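Local atomic coordinates of dihydrodipicolinate synthase (Bacillus clausii KSM-K16, PDB entry 3E96), a protein that probably acts as a 4-hydroxy-tetrahydrodipicolinate synthase, a TIM-barrel lyase that condenses pyruvate with aspartate semialdehyde through a Schiff base. Residues K36-V39 with D40-D44; C193-A196 with E197-P201; G253-N256 with Q257-V261; V262-K265 with E266-M270. One frame throughout, in Å; residues are numbered along the deposited sequence.

Interaction 1: K36-V39 with D40-D44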
loop_
_atom_site.group_PDB
_atom_site.type_symbol
_atom_site.label_atom_id
_atom_site.label_comp_id
_atom_site.label_asym_id
_atom_site.label_seq_id
_atom_site.Cartn_x
_atom_site.Cartn_y
_atom_site.Cartn_z
ATOM N N LYS B 36 26.762 -1.044 1.314
ATOM C CA LYS B 36 27.796 -1.794 0.611
ATOM C C LYS B 36 28.186 -3.030 1.416
ATOM O O LYS B 36 28.392 -4.107 0.854
ATOM C CB LYS B 36 29.028 -0.912 0.377
ATOM C CG LYS B 36 30.225 -1.657 -0.196
ATOM C CD LYS B 36 31.351 -0.688 -0.545
ATOM C CE LYS B 36 32.708 -1.376 -0.488
ATOM N NZ LYS B 36 32.772 -2.585 -1.343
ATOM N N GLU B 37 28.295 -2.866 2.730
ATOM C CA GLU B 37 28.647 -3.974 3.614
ATOM C C GLU B 37 27.599 -5.077 3.531
ATOM O O GLU B 37 27.925 -6.265 3.568
ATOM C CB GLU B 37 28.746 -3.491 5.062
ATOM C CG GLU B 37 30.001 -2.701 5.380
ATOM C CD GLU B 37 29.944 -2.057 6.751
ATOM O OE1 GLU B 37 29.392 -2.683 7.682
ATOM O OE2 GLU B 37 30.460 -0.927 6.902
ATOM N N THR B 38 26.339 -4.671 3.431
ATOM C CA THR B 38 25.226 -5.610 3.346
ATOM C C THR B 38 25.265 -6.348 2.012
ATOM O O THR B 38 25.128 -7.571 1.959
ATOM C CB THR B 38 23.884 -4.871 3.481
ATOM O OG1 THR B 38 23.852 -4.177 4.733
ATOM C CG2 THR B 38 22.724 -5.852 3.425
ATOM N N VAL B 39 25.451 -5.597 0.936
ATOM C CA VAL B 39 25.534 -6.189 -0.391
ATOM C C VAL B 39 26.674 -7.205 -0.425
ATOM O O VAL B 39 26.506 -8.316 -0.932
ATOM C CB VAL B 39 25.785 -5.111 -1.463
ATOM C CG1 VAL B 39 26.120 -5.770 -2.799
ATOM C CG2 VAL B 39 24.554 -4.225 -1.601
ATOM N N ASP B 40 27.833 -6.825 0.114
ATOM C CA ASP B 40 28.985 -7.728 0.137
ATOM C C ASP B 40 28.697 -8.996 0.934
ATOM O O ASP B 40 28.989 -10.098 0.477
ATOM C CB ASP B 40 30.225 -7.042 0.734
ATOM C CG ASP B 40 30.799 -5.965 -0.171
ATOM O OD1 ASP B 40 30.578 -6.027 -1.400
ATOM O OD2 ASP B 40 31.494 -5.064 0.352
ATOM N N ARG B 41 28.126 -8.848 2.125
ATOM C CA ARG B 41 27.823 -10.015 2.949
ATOM C C ARG B 41 26.920 -10.985 2.199
ATOM O O ARG B 41 27.084 -12.203 2.283
ATOM C CB ARG B 41 27.145 -9.595 4.254
ATOM C CG ARG B 41 26.858 -10.767 5.185
ATOM C CD ARG B 41 26.259 -10.314 6.505
ATOM N NE ARG B 41 27.146 -9.401 7.214
ATOM C CZ ARG B 41 26.944 -8.092 7.323
ATOM N NH1 ARG B 41 25.875 -7.533 6.773
ATOM N NH2 ARG B 41 27.820 -7.341 7.978
ATOM N N ILE B 42 25.965 -10.437 1.459
ATOM C CA ILE B 42 25.035 -11.261 0.703
ATOM C C ILE B 42 25.682 -11.975 -0.484
ATOM O O ILE B 42 25.704 -13.207 -0.538
ATOM C CB ILE B 42 23.841 -10.409 0.195
ATOM C CG1 ILE B 42 22.993 -9.963 1.391
ATOM C CG2 ILE B 42 23.011 -11.203 -0.816
ATOM C CD1 ILE B 42 21.867 -9.002 1.041
ATOM N N VAL B 43 26.222 -11.204 -1.421
ATOM C CA VAL B 43 26.813 -11.780 -2.623
ATOM C C VAL B 43 28.134 -12.516 -2.457
ATOM O O VAL B 43 28.472 -13.360 -3.283
ATOM C CB VAL B 43 26.976 -10.709 -3.722
ATOM C CG1 VAL B 43 25.620 -10.089 -4.037
ATOM C CG2 VAL B 43 27.965 -9.653 -3.281
ATOM N N ASP B 44 28.882 -12.211 -1.402
ATOM C CA ASP B 44 30.155 -12.888 -1.182
ATOM C C ASP B 44 29.987 -14.182 -0.408
ATOM O O ASP B 44 30.970 -14.863 -0.106
ATOM C CB ASP B 44 31.139 -11.985 -0.432
ATOM C CG ASP B 44 31.726 -10.907 -1.315
ATOM O OD1 ASP B 44 32.004 -11.203 -2.496
ATOM O OD2 ASP B 44 31.923 -9.772 -0.831
HETATM O O HOH W 1 31.375 -3.811 -2.864
HETATM O O HOH W 2 25.477 -4.491 6.787
#
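Lys-36 and Asp-40, one helical turn apart, are joined by a salt bridge in which NZ of Lys-36 lies 3.3 Å from OD2 of Asp-40 and meets that oxygen on its syn lone pair. With chi1 at 173° CG of Lys-36 points away from its own backbone N, and the chain bends at its last torsion to bring NZ to the carboxylate. Water 1 links NZ to the other oxygen, OD1 of Asp-40, which also forms a salt bridge with Arg-81, so both carboxylate oxygens have partners. On another side of the helix, OG1 of Thr-38 bonds to the carbonyl of His-34, satisfying a buried hydroxyl. Water 2 sits 2.6 Å from this OG1 and accepts from NH1 of Arg-41, 3.1 Å away, in the guanidinium plane. The backbone closes regular i to i+4 bonds, from Asp-40 N to Lys-36 O at 2.9 Å through Val-43 N to Val-39 O. Apolar Val-39, whose CG1 lies 4.3 Å from CG2 of Val-43, suits the side that faces helix 64-78, where it packs on Tyr-77 and Val-78. Helix 32-43 itself forms the crossover between the parallel barrel strands 15-17 and 49-50.

Interaction 2: C193-A196 with E197-P201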
loop_
_atom_site.group_PDB
_atom_site.type_symbol
_atom_site.label_atom_id
_atom_site.label_comp_id
_atom_site.label_asym_id
_atom_site.label_seq_id
_atom_site.Cartn_x
_atom_site.Cartn_y
_atom_site.Cartn_z
ATOM N N CYS B 193 9.241 -19.008 -4.169
ATOM C CA CYS B 193 8.456 -18.866 -2.947
ATOM C C CYS B 193 8.770 -17.472 -2.412
ATOM O O CYS B 193 9.895 -17.208 -1.983
ATOM C CB CYS B 193 8.861 -19.910 -1.913
ATOM S SG CYS B 193 8.130 -19.612 -0.286
ATOM N N GLY B 194 7.786 -16.581 -2.443
ATOM C CA GLY B 194 8.011 -15.219 -1.980
ATOM C C GLY B 194 7.847 -15.000 -0.490
ATOM O O GLY B 194 7.921 -13.859 -0.028
ATOM N N THR B 195 7.643 -16.077 0.268
ATOM C CA THR B 195 7.450 -15.953 1.708
ATOM C C THR B 195 8.585 -16.500 2.579
ATOM O O THR B 195 8.405 -16.760 3.769
ATOM C CB THR B 195 6.102 -16.575 2.122
ATOM O OG1 THR B 195 5.966 -17.872 1.533
ATOM C CG2 THR B 195 4.947 -15.686 1.635
ATOM N N ALA B 196 9.747 -16.669 1.954
ATOM C CA ALA B 196 10.982 -17.104 2.601
ATOM C C ALA B 196 11.095 -18.499 3.203
ATOM O O ALA B 196 10.254 -19.368 2.987
ATOM C CB ALA B 196 11.410 -16.055 3.633
ATOM N N GLU B 197 12.169 -18.691 3.962
ATOM C CA GLU B 197 12.503 -19.976 4.565
ATOM C C GLU B 197 11.442 -20.758 5.332
ATOM O O GLU B 197 11.441 -21.986 5.277
ATOM C CB GLU B 197 13.764 -19.825 5.426
ATOM C CG GLU B 197 15.026 -19.556 4.595
ATOM C CD GLU B 197 15.336 -18.077 4.415
ATOM O OE1 GLU B 197 14.412 -17.242 4.523
ATOM O OE2 GLU B 197 16.515 -17.749 4.154
ATOM N N LYS B 198 10.549 -20.082 6.048
ATOM C CA LYS B 198 9.523 -20.812 6.789
ATOM C C LYS B 198 8.639 -21.602 5.824
ATOM O O LYS B 198 8.207 -22.713 6.122
ATOM C CB LYS B 198 8.646 -19.854 7.605
ATOM C CG LYS B 198 7.471 -20.545 8.309
ATOM C CD LYS B 198 6.689 -19.587 9.198
ATOM C CE LYS B 198 5.489 -20.286 9.830
ATOM N NZ LYS B 198 4.653 -19.357 10.642
ATOM N N TRP B 199 8.390 -21.028 4.654
ATOM C CA TRP B 199 7.522 -21.669 3.675
ATOM C C TRP B 199 8.208 -22.385 2.516
ATOM O O TRP B 199 7.582 -23.192 1.826
ATOM C CB TRP B 199 6.534 -20.631 3.122
ATOM C CG TRP B 199 5.585 -20.142 4.169
ATOM C CD1 TRP B 199 5.758 -19.082 5.013
ATOM C CD2 TRP B 199 4.339 -20.745 4.531
ATOM N NE1 TRP B 199 4.694 -18.993 5.884
ATOM C CE2 TRP B 199 3.810 -20.002 5.609
ATOM C CE3 TRP B 199 3.619 -21.847 4.050
ATOM C CZ2 TRP B 199 2.591 -20.325 6.216
ATOM C CZ3 TRP B 199 2.406 -22.169 4.654
ATOM C CH2 TRP B 199 1.906 -21.409 5.726
ATOM N N ALA B 200 9.489 -22.104 2.312
ATOM C CA ALA B 200 10.245 -22.697 1.212
ATOM C C ALA B 200 10.161 -24.220 1.062
ATOM O O ALA B 200 9.991 -24.719 -0.048
ATOM C CB ALA B 200 11.718 -22.263 1.302
ATOM N N PRO B 201 10.289 -24.982 2.163
ATOM C CA PRO B 201 10.212 -26.442 2.011
ATOM C C PRO B 201 8.882 -26.923 1.427
ATOM O O PRO B 201 8.846 -27.824 0.588
ATOM C CB PRO B 201 10.438 -26.955 3.435
ATOM C CG PRO B 201 11.300 -25.880 4.051
ATOM C CD PRO B 201 10.646 -24.613 3.544
HETATM O O HOH W 3 9.504 -17.213 6.156
#
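Ala-196 and Trp-199 anchor a tight turn whose hub is a single carbonyl. O of Ala-196 accepts from N of Trp-199 at 3.0 Å and from N of Ala-200 at 2.9 Å. Both bonds are distinctly bent, and the Trp-199 donor stands above the carbonyl plane. Ala-196 takes a positive phi of 65°, uncommon for a residue with a side chain, and its methyl is small enough to lie against OE1 of Glu-197 in a buried place. Glu-197 folds onto that methyl: its chain bends at chi2 (93°), carrying OE1 to 3.3 Å from CB of Ala-196, while OE2 is held by the hydroxyl of Ser-213. N of Glu-197, by contrast, is buried without a partner.

Trp-199 meets the other arm through the root of its side chain. Its CB lies 3.2 Å from OG1 of Thr-195, whose hydroxyl bonds to Asn-171, and 3.9 Å from SG of Cys-193. The indole crosses Thr-195 at a slant. Water 3 braces the turn by donating to O of Thr-195 at 2.7 Å and accepting from N of Lys-198. Earlier in the loop, O of Gly-194 bonds to OH of Tyr-143, predicted to be the catalytic proton donor and acceptor. The whole turn leads from barrel strand 190-193 into helix 200-206, with Glu-197 packed between strand 210-213 and helices 220-231 and 235-252.

Interaction 3: G253-N256 with Q257-V261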
loop_
_atom_site.group_PDB
_atom_site.type_symbol
_atom_site.label_atom_id
_atom_site.label_comp_id
_atom_site.label_asym_id
_atom_site.label_seq_id
_atom_site.Cartn_x
_atom_site.Cartn_y
_atom_site.Cartn_z
ATOM N N GLY B 253 7.554 -12.053 11.835
ATOM C CA GLY B 253 6.150 -11.983 11.462
ATOM C C GLY B 253 5.197 -11.382 12.480
ATOM O O GLY B 253 4.017 -11.191 12.175
ATOM N N LYS B 254 5.682 -11.081 13.682
ATOM C CA LYS B 254 4.820 -10.498 14.710
ATOM C C LYS B 254 4.158 -9.187 14.278
ATOM O O LYS B 254 4.724 -8.408 13.503
ATOM C CB LYS B 254 5.605 -10.250 16.009
ATOM C CG LYS B 254 5.969 -11.517 16.772
ATOM C CD LYS B 254 6.561 -11.203 18.151
ATOM C CE LYS B 254 5.519 -10.616 19.094
ATOM N NZ LYS B 254 6.053 -10.413 20.479
ATOM N N TYR B 255 2.959 -8.952 14.804
ATOM C CA TYR B 255 2.193 -7.741 14.513
ATOM C C TYR B 255 1.859 -7.648 13.030
ATOM O O TYR B 255 2.065 -6.611 12.404
ATOM C CB TYR B 255 2.981 -6.493 14.940
ATOM C CG TYR B 255 3.687 -6.643 16.269
ATOM C CD1 TYR B 255 2.979 -6.959 17.430
ATOM C CD2 TYR B 255 5.072 -6.518 16.358
ATOM C CE1 TYR B 255 3.638 -7.152 18.645
ATOM C CE2 TYR B 255 5.739 -6.710 17.567
ATOM C CZ TYR B 255 5.019 -7.028 18.703
ATOM O OH TYR B 255 5.683 -7.246 19.888
ATOM N N ASN B 256 1.346 -8.739 12.470
ATOM C CA ASN B 256 0.981 -8.760 11.059
ATOM C C ASN B 256 2.162 -8.339 10.180
ATOM O O ASN B 256 2.003 -7.541 9.255
ATOM C CB ASN B 256 -0.207 -7.818 10.811
ATOM C CG ASN B 256 -0.834 -8.016 9.442
ATOM O OD1 ASN B 256 -1.536 -7.138 8.933
ATOM N ND2 ASN B 256 -0.593 -9.174 8.843
ATOM N N GLN B 257 3.345 -8.871 10.490
ATOM C CA GLN B 257 4.567 -8.587 9.740
ATOM C C GLN B 257 5.202 -7.232 10.044
ATOM O O GLN B 257 6.170 -6.846 9.396
ATOM C CB GLN B 257 4.305 -8.690 8.232
ATOM C CG GLN B 257 3.972 -10.091 7.750
ATOM C CD GLN B 257 5.206 -10.885 7.378
ATOM O OE1 GLN B 257 6.108 -11.090 8.199
ATOM N NE2 GLN B 257 5.259 -11.335 6.128
ATOM N N GLY B 258 4.669 -6.511 11.024
ATOM C CA GLY B 258 5.253 -5.223 11.357
ATOM C C GLY B 258 6.711 -5.357 11.775
ATOM O O GLY B 258 7.507 -4.441 11.579
ATOM N N ASN B 259 7.056 -6.508 12.348
ATOM C CA ASN B 259 8.416 -6.793 12.820
ATOM C C ASN B 259 9.363 -7.294 11.729
ATOM O O ASN B 259 10.557 -7.471 11.977
ATOM C CB ASN B 259 8.364 -7.866 13.912
ATOM C CG ASN B 259 8.420 -7.292 15.311
ATOM O OD1 ASN B 259 8.227 -6.097 15.514
ATOM N ND2 ASN B 259 8.677 -8.156 16.291
ATOM N N ASN B 260 8.836 -7.508 10.527
ATOM C CA ASN B 260 9.615 -8.070 9.427
ATOM C C ASN B 260 11.045 -7.579 9.202
ATOM O O ASN B 260 11.967 -8.389 9.064
ATOM C CB ASN B 260 8.826 -7.949 8.122
ATOM C CG ASN B 260 9.463 -8.727 6.990
ATOM O OD1 ASN B 260 10.509 -8.342 6.466
ATOM N ND2 ASN B 260 8.840 -9.835 6.615
ATOM N N VAL B 261 11.238 -6.267 9.157
ATOM C CA VAL B 261 12.573 -5.717 8.927
ATOM C C VAL B 261 13.271 -5.277 10.206
ATOM O O VAL B 261 14.475 -5.492 10.369
ATOM C CB VAL B 261 12.515 -4.510 7.956
ATOM C CG1 VAL B 261 13.907 -3.878 7.810
ATOM C CG2 VAL B 261 11.997 -4.963 6.593
#
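A chi1 of -42° in Tyr-255 leans its ring toward the amide of Asn-259, whose own first torsion, -98°, is well away from a staggered value. The amide OD1 of Asn-259 reaches the ring edge, in its plane, 3.3 Å from CE2 of Tyr-255, and the two planes stand 87° apart. One face of the same ring takes CB of Lys-254, offset toward the rim. Asp-289 gathers the polar ends: it forms a salt bridge with NZ of Lys-254 and accepts bonds from OH of Tyr-255 and ND2 of Asn-259.

The backbone itself turns sharply here. N of Gly-258 donates to O of Tyr-255 at 2.9 Å from above the carbonyl plane, as does N of Gln-257 to O of Gly-253 at 2.9 Å. N of Asn-259 meets O of Lys-254 more nearly in plane, at 3.2 Å. Asparagine tolerates left-handed backbone angles well, which suits Asn-256 to its corner. Gln-257 packs on Tyr-119 of the second subunit, and its OE1 receives a weak bond from ND2 of Asn-260. This linker between helices 235-252 and 262-270 is thus a type I' beta turn, Tyr-255 to Gly-258, running into a type I turn, Gln-257 to Asn-260.

Interaction 4: V262-K265 with E266-M270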
loop_
_atom_site.group_PDB
_atom_site.type_symbol
_atom_site.label_atom_id
_atom_site.label_comp_id
_atom_site.label_asym_id
_atom_site.label_seq_id
_atom_site.Cartn_x
_atom_site.Cartn_y
_atom_site.Cartn_z
ATOM N N VAL B 262 12.524 -4.668 11.120
ATOM C CA VAL B 262 13.135 -4.199 12.354
ATOM C C VAL B 262 13.808 -5.334 13.136
ATOM O O VAL B 262 14.852 -5.121 13.748
ATOM C CB VAL B 262 12.114 -3.436 13.241
ATOM C CG1 VAL B 262 10.980 -4.350 13.660
ATOM C CG2 VAL B 262 12.832 -2.835 14.449
ATOM N N VAL B 263 13.234 -6.536 13.104
ATOM C CA VAL B 263 13.846 -7.677 13.796
ATOM C C VAL B 263 15.198 -7.990 13.145
ATOM O O VAL B 263 16.187 -8.276 13.834
ATOM C CB VAL B 263 12.951 -8.943 13.730
ATOM C CG1 VAL B 263 13.742 -10.176 14.176
ATOM C CG2 VAL B 263 11.733 -8.760 14.628
ATOM N N ILE B 264 15.239 -7.937 11.815
ATOM C CA ILE B 264 16.478 -8.193 11.088
ATOM C C ILE B 264 17.548 -7.165 11.472
ATOM O O ILE B 264 18.697 -7.522 11.770
ATOM C CB ILE B 264 16.254 -8.130 9.554
ATOM C CG1 ILE B 264 15.442 -9.342 9.096
ATOM C CG2 ILE B 264 17.592 -8.097 8.821
ATOM C CD1 ILE B 264 15.109 -9.336 7.616
ATOM N N LYS B 265 17.170 -5.890 11.475
ATOM C CA LYS B 265 18.116 -4.829 11.806
ATOM C C LYS B 265 18.644 -4.864 13.231
ATOM O O LYS B 265 19.836 -4.638 13.459
ATOM C CB LYS B 265 17.502 -3.456 11.503
ATOM C CG LYS B 265 17.396 -3.175 10.000
ATOM C CD LYS B 265 17.000 -1.735 9.693
ATOM C CE LYS B 265 17.035 -1.482 8.186
ATOM N NZ LYS B 265 16.503 -0.133 7.806
ATOM N N GLU B 266 17.781 -5.146 14.198
ATOM C CA GLU B 266 18.254 -5.190 15.577
ATOM C C GLU B 266 19.064 -6.460 15.824
ATOM O O GLU B 266 19.960 -6.476 16.667
ATOM C CB GLU B 266 17.082 -5.055 16.549
ATOM C CG GLU B 266 16.469 -3.659 16.484
ATOM C CD GLU B 266 15.680 -3.274 17.716
ATOM O OE1 GLU B 266 15.920 -3.857 18.797
ATOM O OE2 GLU B 266 14.828 -2.366 17.604
ATOM N N ALA B 267 18.774 -7.515 15.068
ATOM C CA ALA B 267 19.526 -8.760 15.195
ATOM C C ALA B 267 20.927 -8.534 14.609
ATOM O O ALA B 267 21.932 -8.953 15.198
ATOM C CB ALA B 267 18.819 -9.884 14.447
ATOM N N MET B 268 20.984 -7.871 13.453
ATOM C CA MET B 268 22.260 -7.570 12.792
ATOM C C MET B 268 23.143 -6.732 13.718
ATOM O O MET B 268 24.339 -7.011 13.869
ATOM C CB MET B 268 22.040 -6.796 11.474
ATOM C CG MET B 268 21.368 -7.590 10.341
ATOM S SD MET B 268 21.031 -6.631 8.825
ATOM C CE MET B 268 19.620 -5.771 9.278
ATOM N N GLU B 269 22.559 -5.706 14.335
ATOM C CA GLU B 269 23.313 -4.838 15.239
ATOM C C GLU B 269 23.871 -5.626 16.427
ATOM O O GLU B 269 25.002 -5.381 16.868
ATOM C CB GLU B 269 22.434 -3.688 15.742
ATOM C CG GLU B 269 22.171 -2.578 14.712
ATOM C CD GLU B 269 23.413 -1.770 14.363
ATOM O OE1 GLU B 269 24.299 -1.617 15.234
ATOM O OE2 GLU B 269 23.498 -1.263 13.221
ATOM N N MET B 270 23.086 -6.564 16.949
ATOM C CA MET B 270 23.546 -7.383 18.064
ATOM C C MET B 270 24.738 -8.239 17.632
ATOM O O MET B 270 25.602 -8.563 18.445
ATOM C CB MET B 270 22.425 -8.290 18.580
ATOM C CG MET B 270 21.476 -7.616 19.554
ATOM S SD MET B 270 20.383 -8.798 20.384
ATOM C CE MET B 270 21.498 -9.574 21.487
#
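The flat carboxylate of Glu-266 meets Val-262 through one oxygen, OE2, which lies 3.8 Å from the methyl CG2 of Val-262; the two side chains run alongside each other, pointing the same way. This is an i to i+4 pairing on the alpha helix 262-270, in the helical region that follows the eight-stranded TIM barrel and helix 235-252. Nearer the backbone, CG of Glu-266 passes 3.5 Å from O of Val-262, and beyond it the chain is extended. Glutamate suits this place and that of Glu-269, being long enough to reach neighbouring loops: OE2 of Glu-266 accepts from N of Leu-285 while OE1 forms a salt bridge with Lys-290, and OE2 of Glu-269 takes the backbone N-H groups of Ala-275 and Gly-276.

Lys-265 is buried, yet its extended chain delivers NZ to Glu-58 as a salt bridge and to the carbonyls of Thr-21 and Val-277, three acceptors that probably help keep it charged. Ile-264 and Met-268 cross each other, SD of Met-268 coming to 3.7 Å from CG2 of Ile-264. With chi1 of Met-268 at -68° its chain starts back toward the preceding turn, where its CB lies 3.4 Å from O of Ile-264, but the place of its terminal methyl is doubtful. Branched, apolar Ile-264 suits a buried position, its side chain about 4 Å from that of Thr-56, a predicted pyruvate-binding residue. Along the backbone, N of Met-268 donates to O of Ile-264 at 2.9 Å, and N of Glu-269 bonds to O of Lys-265 at 3.1 Å.

From the N terminus the four contacts come strictly in series: none crosses another or lies within one, and each joins residues only a few positions apart and closes no long loop. Interaction 1 belongs to the first helix crossover of the barrel, and interaction 2 to the turn that leaves strand 190-193 for helix 200-206. Interaction 3 turns the chain in the loop after helix 235-252 and hands it directly to interaction 4, on helix 262-270; their centres are 13 Å apart. In space the chain then returns toward its beginning, for interactions 1 and 4 have nearest atoms about 5 Å apart, without touching. Interaction 3 alone of the four meets the second subunit.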